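Local coordinates for protein nucleoporin nup120 (Schizosaccharomyces pombe, PDB 4GQ2) that serves as a structural component of the nuclear pore complex, whose nucleoporins can also act as docking partners for nuclear transport factors, at residues L895-Y900 / A925-D930. Sequence-based numbering, arbitrary orientation.
Sequences LLSCYY and ASKETD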
loop_
_atom_site.group_PDB
_atom_site.type_symbol
_atom_site.label_atom_id
_atom_site.label_comp_id
_atom_site.label_asym_id
_atom_site.label_seq_id
_atom_site.Cartn_x
_atom_site.Cartn_y
_atom_site.Cartn_z
ATOM N N LEU A 895 9.703 7.404 -39.800
ATOM C CA LEU A 895 9.190 7.213 -38.452
ATOM C C LEU A 895 10.159 7.721 -37.380
ATOM O O LEU A 895 9.724 8.291 -36.382
ATOM C CB LEU A 895 8.780 5.753 -38.230
ATOM C CG LEU A 895 7.615 5.247 -39.095
ATOM C CD1 LEU A 895 7.438 3.730 -38.987
ATOM C CD2 LEU A 895 6.313 5.963 -38.755
ATOM N N LEU A 896 11.461 7.555 -37.604
ATOM C CA LEU A 896 12.458 8.097 -36.682
ATOM C C LEU A 896 12.210 9.581 -36.496
ATOM O O LEU A 896 12.089 10.052 -35.365
ATOM C CB LEU A 896 13.896 7.862 -37.170
ATOM C CG LEU A 896 14.933 7.358 -36.146
ATOM C CD1 LEU A 896 16.357 7.732 -36.545
ATOM C CD2 LEU A 896 14.648 7.824 -34.722
ATOM N N SER A 897 12.116 10.302 -37.615
ATOM C CA SER A 897 11.852 11.742 -37.607
ATOM C C SER A 897 10.560 12.081 -36.881
ATOM O O SER A 897 10.527 13.030 -36.085
ATOM C CB SER A 897 11.807 12.294 -39.035
ATOM O OG SER A 897 13.110 12.407 -39.577
ATOM N N CYS A 898 9.504 11.307 -37.157
ATOM C CA CYS A 898 8.203 11.474 -36.492
ATOM C C CYS A 898 8.340 11.396 -34.973
ATOM O O CYS A 898 7.767 12.209 -34.242
ATOM C CB CYS A 898 7.206 10.417 -36.978
ATOM S SG CYS A 898 6.572 10.692 -38.652
ATOM N N TYR A 899 9.113 10.410 -34.520
ATOM C CA TYR A 899 9.405 10.206 -33.111
ATOM C C TYR A 899 10.126 11.427 -32.546
ATOM O O TYR A 899 9.698 11.979 -31.530
ATOM C CB TYR A 899 10.214 8.909 -32.925
ATOM C CG TYR A 899 10.696 8.635 -31.509
ATOM C CD1 TYR A 899 9.794 8.328 -30.491
ATOM C CD2 TYR A 899 12.066 8.657 -31.199
ATOM C CE1 TYR A 899 10.236 8.066 -29.203
ATOM C CE2 TYR A 899 12.518 8.396 -29.916
ATOM C CZ TYR A 899 11.596 8.107 -28.920
ATOM O OH TYR A 899 12.024 7.849 -27.639
ATOM N N TYR A 900 11.191 11.865 -33.216
ATOM C CA TYR A 900 11.934 13.055 -32.779
ATOM C C TYR A 900 11.096 14.344 -32.814
ATOM O O TYR A 900 11.253 15.210 -31.944
ATOM C CB TYR A 900 13.236 13.226 -33.570
ATOM C CG TYR A 900 14.319 12.210 -33.246
ATOM C CD1 TYR A 900 14.495 11.726 -31.948
ATOM C CD2 TYR A 900 15.186 11.753 -34.237
ATOM C CE1 TYR A 900 15.490 10.800 -31.652
ATOM C CE2 TYR A 900 16.184 10.834 -33.951
ATOM C CZ TYR A 900 16.330 10.359 -32.658
ATOM O OH TYR A 900 17.317 9.447 -32.375
ATOM N N ALA A 925 17.525 16.062 -39.244
ATOM C CA ALA A 925 18.643 15.197 -39.626
ATOM C C ALA A 925 18.250 13.738 -39.924
ATOM O O ALA A 925 18.975 13.037 -40.634
ATOM C CB ALA A 925 19.732 15.247 -38.558
ATOM N N SER A 926 17.105 13.289 -39.400
ATOM C CA SER A 926 16.722 11.862 -39.442
ATOM C C SER A 926 15.849 11.412 -40.626
ATOM O O SER A 926 15.542 10.222 -40.748
ATOM C CB SER A 926 16.044 11.451 -38.124
ATOM O OG SER A 926 16.958 11.472 -37.041
ATOM N N LYS A 927 15.441 12.352 -41.479
ATOM C CA LYS A 927 14.606 12.042 -42.645
ATOM C C LYS A 927 15.325 11.065 -43.570
ATOM O O LYS A 927 16.528 11.195 -43.805
ATOM C CB LYS A 927 14.232 13.314 -43.415
ATOM C CG LYS A 927 13.640 14.430 -42.556
ATOM C CD LYS A 927 12.921 15.490 -43.383
ATOM C CE LYS A 927 13.872 16.350 -44.208
ATOM N NZ LYS A 927 14.385 17.537 -43.467
ATOM N N GLU A 928 14.588 10.077 -44.070
ATOM C CA GLU A 928 15.146 9.093 -44.998
ATOM C C GLU A 928 14.454 9.135 -46.369
ATOM O O GLU A 928 14.973 8.608 -47.352
ATOM C CB GLU A 928 15.083 7.686 -44.392
ATOM C CG GLU A 928 13.675 7.119 -44.254
ATOM C CD GLU A 928 13.601 5.910 -43.341
ATOM O OE1 GLU A 928 14.658 5.312 -43.037
ATOM O OE2 GLU A 928 12.475 5.553 -42.927
ATOM N N THR A 929 13.293 9.784 -46.417
ATOM C CA THR A 929 12.425 9.796 -47.591
ATOM C C THR A 929 11.776 11.172 -47.737
ATOM O O THR A 929 11.363 11.774 -46.747
ATOM C CB THR A 929 11.353 8.690 -47.476
ATOM O OG1 THR A 929 11.956 7.424 -47.759
ATOM C CG2 THR A 929 10.185 8.912 -48.438
ATOM N N ASP A 930 11.698 11.659 -48.973
ATOM C CA ASP A 930 11.120 12.972 -49.272
ATOM C C ASP A 930 9.658 13.082 -48.848
ATOM O O ASP A 930 8.833 12.233 -49.186
ATOM C CB ASP A 930 11.268 13.304 -50.759
ATOM C CG ASP A 930 12.723 13.403 -51.191
ATOM O OD1 ASP A 930 13.450 12.389 -51.100
ATOM O OD2 ASP A 930 13.145 14.496 -51.622
HETATM O O HOH W 1 12.667 6.471 -40.157
HETATM O O HOH W 2 12.957 9.351 -40.136
#
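L896 meets S926 through one methyl branch, CD1 lying 3.8 Å from S926 OG, while its backbone N donates a 3.0 Å hydrogen bond to a water. That water in turn donates, weakly, to OE2 of E928, so the first turn of helix 895-909 reaches the loop carboxylate through solvent. N894, just before this turn, adds direct side-chain hydrogen bonds to the backbone of E928 and T929. One residue on from L896, the backbones come closest, the CA atoms of S897 and S926 being 5.2 Å apart. A second water mediates here more firmly: it accepts from S897 N and donates to S926 O, both at 2.8 Å. The S897 hydroxyl sits over the face of the S926-K927 peptide, 3.1 Å from S926 C and 3.0 Å from K927 N, a poor angle for the in-plane N-H; the hydroxyl is hydrogen-bonded to A923 O, in the last turn of helix 913-925. The two segments thus join the N-terminal turn of one helix to the loop that leaves the next in the C-terminal HEAT-repeat region. Y900 completes the contact with its ring edge: CE2 is 3.2 Å from S926 OG, which sits near the ring plane. A chi1 of -68° sets that OG beside its own backbone N, and it is hydrogen-bonded to L922 O one turn back, while L922 and A923 also pack against Y900.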